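Local coordinates for protein SusD homolog (PDB 4MRU) that probably binds mucin O-glycans at the cell surface of Bacteroides thetaiotaomicron, as a SusD-like lipoprotein of TPR-like helical fold, at residues G177-E182 with G190-W195; N269-P274 with E369-S374. All blocks are in the same frame, centred on the assembly; numbering follows the deposited sequence.

Interaction 1 (G177-E182 with G190-W195); sequences GNSGFE and GKLQQW
The hydroxyl of S179 donates to the carbonyl of G190, OG to O 2.7 Å, the one direct hydrogen bond between 177-182 and 190-195. OG arrives in the carbonyl plane on a lone pair, at a C=O...donor angle of 126°. It sits between the backbone N and the carbonyl carbon of its own residue (chi1 66°), a rotation that also lets S179 OG accept from F181 N at 3.1 Å and so close an ST turn. Two bonds thus fix the hydroxyl, one within the loop and one across. The loop is tightened further by E182, whose chain bends at chi2 (69°) and folds the carboxylate back onto the amides of S179 and G180: E182 OE2 takes S179 N at 2.8 Å and OE1 takes G180 N at 2.9 Å, each through a syn lone pair. An alanine in place of S179 would probably leave G190 O without its direct donor and F181 N without its acceptor, weakening both the turn and its tie to the second segment.

Water extends the polar seam. One water lies between G177 O and G190 O, within hydrogen-bonding distance of each, and a second links G177 O, at 2.8 Å, to K191 NZ.

Apolar side-chain contact is slight, S179 CB meeting L192 CG at 4.0 Å. The backbones, by contrast, pack closely: G190 CA lies 3.6 Å from F181 C, so near that a side chain on G190 would strike the F181-E182 backbone. The F181 ring packs instead against V105 and L109 of helix 104-125 and I28 of helix 24-32.

K191 is the N-cap of helix 192-209, and the arrangement is an ST turn in the interhelical loop after helix 152-173, pinned to the residue just before that N-cap, within a TPR-like helical fold.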
loop_
_atom_site.group_PDB
_atom_site.type_symbol
_atom_site.label_atom_id
_atom_site.label_comp_id
_atom_site.label_asym_id
_atom_site.label_seq_id
_atom_site.Cartn_x
_atom_site.Cartn_y
_atom_site.Cartn_z
ATOM N N GLY A 177 14.976 -15.342 -24.899
ATOM C CA GLY A 177 13.843 -15.548 -25.774
ATOM C C GLY A 177 12.551 -15.772 -25.012
ATOM O O GLY A 177 12.429 -15.381 -23.858
ATOM N N ASN A 178 11.581 -16.392 -25.683
ATOM C CA ASN A 178 10.265 -16.623 -25.090
ATOM C C ASN A 178 10.281 -17.625 -23.973
ATOM O O ASN A 178 10.931 -18.670 -24.094
ATOM C CB ASN A 178 9.283 -17.181 -26.123
ATOM C CG ASN A 178 8.862 -16.161 -27.145
ATOM O OD1 ASN A 178 9.077 -14.965 -26.995
ATOM N ND2 ASN A 178 8.269 -16.643 -28.210
ATOM N N SER A 179 9.505 -17.350 -22.924
ATOM C CA SER A 179 9.316 -18.310 -21.819
ATOM C C SER A 179 8.106 -19.184 -22.047
ATOM O O SER A 179 7.943 -20.190 -21.395
ATOM C CB SER A 179 9.111 -17.563 -20.509
ATOM O OG SER A 179 7.884 -16.835 -20.570
ATOM N N GLY A 180 7.234 -18.765 -22.945
ATOM C CA GLY A 180 5.911 -19.406 -23.076
ATOM C C GLY A 180 4.771 -18.646 -22.376
ATOM O O GLY A 180 3.591 -18.938 -22.630
ATOM N N PHE A 181 5.107 -17.668 -21.528
ATOM C CA PHE A 181 4.120 -16.944 -20.727
ATOM C C PHE A 181 3.818 -15.582 -21.312
ATOM O O PHE A 181 3.110 -14.775 -20.683
ATOM C CB PHE A 181 4.604 -16.831 -19.269
ATOM C CG PHE A 181 4.527 -18.126 -18.538
ATOM C CD1 PHE A 181 5.525 -19.073 -18.653
ATOM C CD2 PHE A 181 3.444 -18.396 -17.733
ATOM C CE1 PHE A 181 5.416 -20.298 -17.990
ATOM C CE2 PHE A 181 3.334 -19.593 -17.062
ATOM C CZ PHE A 181 4.308 -20.555 -17.191
ATOM N N GLU A 182 4.331 -15.326 -22.512
ATOM C CA GLU A 182 4.193 -14.029 -23.146
ATOM C C GLU A 182 2.744 -13.598 -23.279
ATOM O O GLU A 182 2.447 -12.400 -23.170
ATOM C CB GLU A 182 4.790 -14.041 -24.548
ATOM C CG GLU A 182 6.297 -13.910 -24.592
ATOM C CD GLU A 182 7.042 -15.136 -24.057
ATOM O OE1 GLU A 182 6.566 -16.297 -24.230
ATOM O OE2 GLU A 182 8.096 -14.924 -23.416
ATOM N N GLY A 190 5.662 -12.324 -19.734
ATOM C CA GLY A 190 6.425 -13.581 -19.835
ATOM C C GLY A 190 7.905 -13.457 -19.529
ATOM O O GLY A 190 8.620 -14.433 -19.634
ATOM N N LYS A 191 8.379 -12.275 -19.141
ATOM C CA LYS A 191 9.801 -12.067 -18.910
ATOM C C LYS A 191 10.180 -12.457 -17.492
ATOM O O LYS A 191 10.023 -11.686 -16.537
ATOM C CB LYS A 191 10.185 -10.602 -19.231
ATOM C CG LYS A 191 11.682 -10.315 -19.208
ATOM C CD LYS A 191 12.336 -10.750 -20.517
ATOM C CE LYS A 191 13.838 -10.546 -20.474
ATOM N NZ LYS A 191 14.447 -11.268 -21.625
ATOM N N LEU A 192 10.688 -13.678 -17.353
ATOM C CA LEU A 192 10.959 -14.233 -16.038
ATOM C C LEU A 192 12.051 -13.466 -15.297
ATOM O O LEU A 192 12.037 -13.395 -14.068
ATOM C CB LEU A 192 11.350 -15.695 -16.167
ATOM C CG LEU A 192 10.337 -16.617 -16.858
ATOM C CD1 LEU A 192 10.784 -18.054 -16.684
ATOM C CD2 LEU A 192 8.904 -16.445 -16.357
ATOM N N GLN A 193 12.994 -12.875 -16.030
ATOM C CA GLN A 193 14.035 -12.032 -15.441
ATOM C C GLN A 193 13.432 -10.874 -14.676
ATOM O O GLN A 193 13.873 -10.512 -13.590
ATOM C CB GLN A 193 15.003 -11.523 -16.562
ATOM C CG GLN A 193 15.831 -12.622 -17.213
ATOM C CD GLN A 193 15.046 -13.612 -18.117
ATOM O OE1 GLN A 193 13.906 -13.356 -18.524
ATOM N NE2 GLN A 193 15.675 -14.757 -18.420
ATOM N N GLN A 194 12.388 -10.277 -15.239
ATOM C CA GLN A 194 11.718 -9.161 -14.563
ATOM C C GLN A 194 10.916 -9.659 -13.373
ATOM O O GLN A 194 10.892 -8.988 -12.353
ATOM C CB GLN A 194 10.838 -8.369 -15.540
ATOM C CG GLN A 194 11.667 -7.496 -16.474
ATOM C CD GLN A 194 10.798 -6.791 -17.484
ATOM O OE1 GLN A 194 9.919 -7.403 -18.108
ATOM N NE2 GLN A 194 10.991 -5.498 -17.612
ATOM N N TRP A 195 10.252 -10.819 -13.495
ATOM C CA TRP A 195 9.590 -11.425 -12.330
ATOM C C TRP A 195 10.579 -11.624 -11.176
ATOM O O TRP A 195 10.205 -11.384 -10.016
ATOM C CB TRP A 195 8.890 -12.738 -12.684
ATOM C CG TRP A 195 7.579 -12.521 -13.333
ATOM C CD1 TRP A 195 7.243 -12.762 -14.622
ATOM C CD2 TRP A 195 6.423 -11.941 -12.713
ATOM N NE1 TRP A 195 5.930 -12.408 -14.856
ATOM C CE2 TRP A 195 5.403 -11.885 -13.703
ATOM C CE3 TRP A 195 6.161 -11.434 -11.438
ATOM C CZ2 TRP A 195 4.142 -11.348 -13.441
ATOM C CZ3 TRP A 195 4.894 -10.888 -11.171
ATOM C CH2 TRP A 195 3.886 -10.890 -12.158
HETATM O O HOH W 1 13.996 -13.967 -21.955
HETATM O O HOH W 2 10.537 -14.348 -21.832
#

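Interaction 2 (N269-P274 with E369-S374); sequences NGYADP and EDYLNS. With MG (magnesium ion), chain C; EDO (1,2-ethanediol), chain I.
Y371 OH is the polar atom on which the groups of this contact converge: it lies 2.8 Å from D273 OD2, is hydrogen-bonded to Q418 NE2 of helix 408-423, and has a weak hydrogen bond with R275 NH2. The same arginine nitrogen forms a salt bridge with D273 OD2, so the arginine lies close to both, bound mainly to the carboxylate, which would probably favour the charged form of the aspartate. The carboxylate is turned 53° from the plane of the Y371 ring, and D273 CG lies 3.6 Å from Y371 CE1. With Y371 CG anti to the backbone N (chi1 176°), the tyrosine reaches from helix 368-371 into the turn that follows helix 262-270.

Along the way its ring makes the apolar part of the contact. Y271 CB touches Y371 CE1 at 3.8 Å. P274 CD approaches CD1 of the Y371 ring at 3.9 Å. The two tyrosines meet obliquely, Y271 CD2 coming to 3.4 Å from Y371 OH. Y271 directs its own hydroxyl to I396 O. F360 of helix 348-363 and I421 of helix 408-423 pack against Y371 as well. A water donates to Y271 O at 2.7 Å and also hydrogen-bonds S374 OG, linking the Y271 carbonyl to the S374 side chain.

Segment 269-274 leaves its helix through a Schellman motif with A272 at positive phi, while Y371 to S374 form a type I beta turn. That second turn presents N373, whose OD1 binds the magnesium ion at 2.1 Å; five waters complete an octahedral shell, and one of them also accepts from N373 ND2. The arrangement is thus a Schellman-terminated helix packed against a type I turn whose N373 carries a largely hydrated magnesium ion.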
loop_
_atom_site.group_PDB
_atom_site.type_symbol
_atom_site.label_atom_id
_atom_site.label_comp_id
_atom_site.label_asym_id
_atom_site.label_seq_id
_atom_site.Cartn_x
_atom_site.Cartn_y
_atom_site.Cartn_z
ATOM N N ASN A 269 1.514 20.735 -1.902
ATOM C CA ASN A 269 1.436 22.206 -2.078
ATOM C C ASN A 269 2.536 22.941 -1.293
ATOM O O ASN A 269 3.113 23.894 -1.786
ATOM C CB ASN A 269 0.085 22.791 -1.686
ATOM C CG ASN A 269 -0.983 22.578 -2.739
ATOM O OD1 ASN A 269 -0.736 22.100 -3.864
ATOM N ND2 ASN A 269 -2.172 22.954 -2.392
ATOM N N GLY A 270 2.798 22.506 -0.059
ATOM C CA GLY A 270 3.883 23.102 0.741
ATOM C C GLY A 270 5.227 22.999 0.017
ATOM O O GLY A 270 6.013 23.926 0.012
ATOM N N TYR A 271 5.486 21.846 -0.594
ATOM C CA TYR A 271 6.731 21.603 -1.307
ATOM C C TYR A 271 6.705 22.129 -2.721
ATOM O O TYR A 271 7.706 22.004 -3.433
ATOM C CB TYR A 271 7.022 20.099 -1.360
ATOM C CG TYR A 271 7.223 19.352 -0.046
ATOM C CD1 TYR A 271 7.672 19.984 1.106
ATOM C CD2 TYR A 271 7.023 17.976 0.008
ATOM C CE1 TYR A 271 7.910 19.268 2.281
ATOM C CE2 TYR A 271 7.265 17.246 1.172
ATOM C CZ TYR A 271 7.698 17.905 2.304
ATOM O OH TYR A 271 7.939 17.183 3.437
ATOM N N ALA A 272 5.580 22.685 -3.167
ATOM C CA ALA A 272 5.438 23.143 -4.531
ATOM C C ALA A 272 5.884 22.035 -5.525
ATOM O O ALA A 272 6.601 22.247 -6.495
ATOM C CB ALA A 272 6.201 24.452 -4.735
ATOM N N ASP A 273 5.378 20.841 -5.291
ATOM C CA ASP A 273 5.887 19.626 -5.918
ATOM C C ASP A 273 5.494 19.625 -7.393
ATOM O O ASP A 273 4.285 19.639 -7.729
ATOM C CB ASP A 273 5.309 18.429 -5.155
ATOM C CG ASP A 273 5.976 17.126 -5.477
ATOM O OD1 ASP A 273 6.207 16.827 -6.641
ATOM O OD2 ASP A 273 6.207 16.371 -4.506
ATOM N N PRO A 274 6.488 19.571 -8.314
ATOM C CA PRO A 274 6.128 19.504 -9.726
ATOM C C PRO A 274 5.294 18.266 -10.149
ATOM O O PRO A 274 4.737 18.275 -11.232
ATOM C CB PRO A 274 7.502 19.473 -10.442
ATOM C CG PRO A 274 8.455 20.080 -9.464
ATOM C CD PRO A 274 7.951 19.637 -8.106
ATOM N N GLU A 369 16.188 17.908 -9.119
ATOM C CA GLU A 369 17.435 18.289 -8.457
ATOM C C GLU A 369 17.209 19.522 -7.586
ATOM O O GLU A 369 17.662 19.524 -6.471
ATOM C CB GLU A 369 18.575 18.509 -9.468
ATOM C CG GLU A 369 19.029 17.213 -10.174
ATOM C CD GLU A 369 20.048 16.360 -9.406
ATOM O OE1 GLU A 369 20.192 16.532 -8.171
ATOM O OE2 GLU A 369 20.699 15.481 -10.042
ATOM N N ASP A 370 16.513 20.561 -8.089
ATOM C CA ASP A 370 16.165 21.712 -7.238
ATOM C C ASP A 370 15.208 21.341 -6.070
ATOM O O ASP A 370 15.358 21.829 -4.973
ATOM C CB ASP A 370 15.530 22.842 -8.043
ATOM C CG ASP A 370 16.545 23.625 -8.851
ATOM O OD1 ASP A 370 17.749 23.571 -8.512
ATOM O OD2 ASP A 370 16.134 24.304 -9.817
ATOM N N TYR A 371 14.215 20.506 -6.340
ATOM C CA TYR A 371 13.253 20.033 -5.339
ATOM C C TYR A 371 13.977 19.358 -4.160
ATOM O O TYR A 371 13.669 19.573 -3.007
ATOM C CB TYR A 371 12.266 19.060 -6.005
ATOM C CG TYR A 371 11.240 18.392 -5.095
ATOM C CD1 TYR A 371 10.013 19.003 -4.843
ATOM C CD2 TYR A 371 11.472 17.154 -4.544
ATOM C CE1 TYR A 371 9.062 18.427 -4.047
ATOM C CE2 TYR A 371 10.492 16.523 -3.743
ATOM C CZ TYR A 371 9.287 17.153 -3.523
ATOM O OH TYR A 371 8.331 16.544 -2.735
ATOM N N LEU A 372 15.017 18.624 -4.473
ATOM C CA LEU A 372 15.807 17.917 -3.454
ATOM C C LEU A 372 16.550 18.843 -2.488
ATOM O O LEU A 372 16.980 18.396 -1.442
ATOM C CB LEU A 372 16.813 16.978 -4.147
ATOM C CG LEU A 372 16.265 15.628 -4.610
ATOM C CD1 LEU A 372 17.312 14.936 -5.445
ATOM C CD2 LEU A 372 15.878 14.807 -3.416
ATOM N N ASN A 373 16.675 20.121 -2.810
ATOM C CA ASN A 373 17.229 21.072 -1.879
ATOM C C ASN A 373 16.205 21.946 -1.207
ATOM O O ASN A 373 16.553 22.956 -0.589
ATOM C CB ASN A 373 18.233 21.946 -2.618
ATOM C CG ASN A 373 19.461 21.162 -3.012
ATOM O OD1 ASN A 373 20.001 20.395 -2.243
ATOM N ND2 ASN A 373 19.889 21.341 -4.259
ATOM N N SER A 374 14.931 21.589 -1.334
ATOM C CA SER A 374 13.870 22.407 -0.789
ATOM C C SER A 374 13.890 22.365 0.729
ATOM O O SER A 374 14.085 21.294 1.342
ATOM C CB SER A 374 12.495 21.925 -1.291
ATOM O OG SER A 374 11.449 22.593 -0.613
HETATM MG MG MG C . 21.660 19.031 -2.083
HETATM C C1 EDO I . -2.403 23.350 1.347
HETATM O O1 EDO I . -2.447 24.325 0.288
HETATM C C2 EDO I . -3.807 22.945 1.793
HETATM O O2 EDO I . -4.639 24.047 2.273
HETATM O O HOH W 3 9.917 23.353 -2.557
HETATM O O HOH W 4 22.489 19.910 -3.820
HETATM O O HOH W 5 22.588 20.461 -0.746
HETATM O O HOH W 6 20.795 18.031 -0.468
HETATM O O HOH W 7 23.347 17.719 -1.979
HETATM O O HOH W 8 20.650 17.654 -3.311
#

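The two contacts lie in separate regions of the single chain, their centres about 39 Å apart and their nearest atoms about 24 Å, and share no helix. Interaction 1 is local, closing a loop onto the start of the helix that follows only a few residues later; interaction 2 joins segments 95 residues apart in sequence. Both are mainly buried, though each has partly exposed residues, and in each water bridges the segments. Backbone groups, a serine and a glutamate dominate the first, with little apolar packing. In the second, aromatic and charged side chains carry the contact, and its type I turn carries the magnesium ion, whereas interaction 1 lies away from that site.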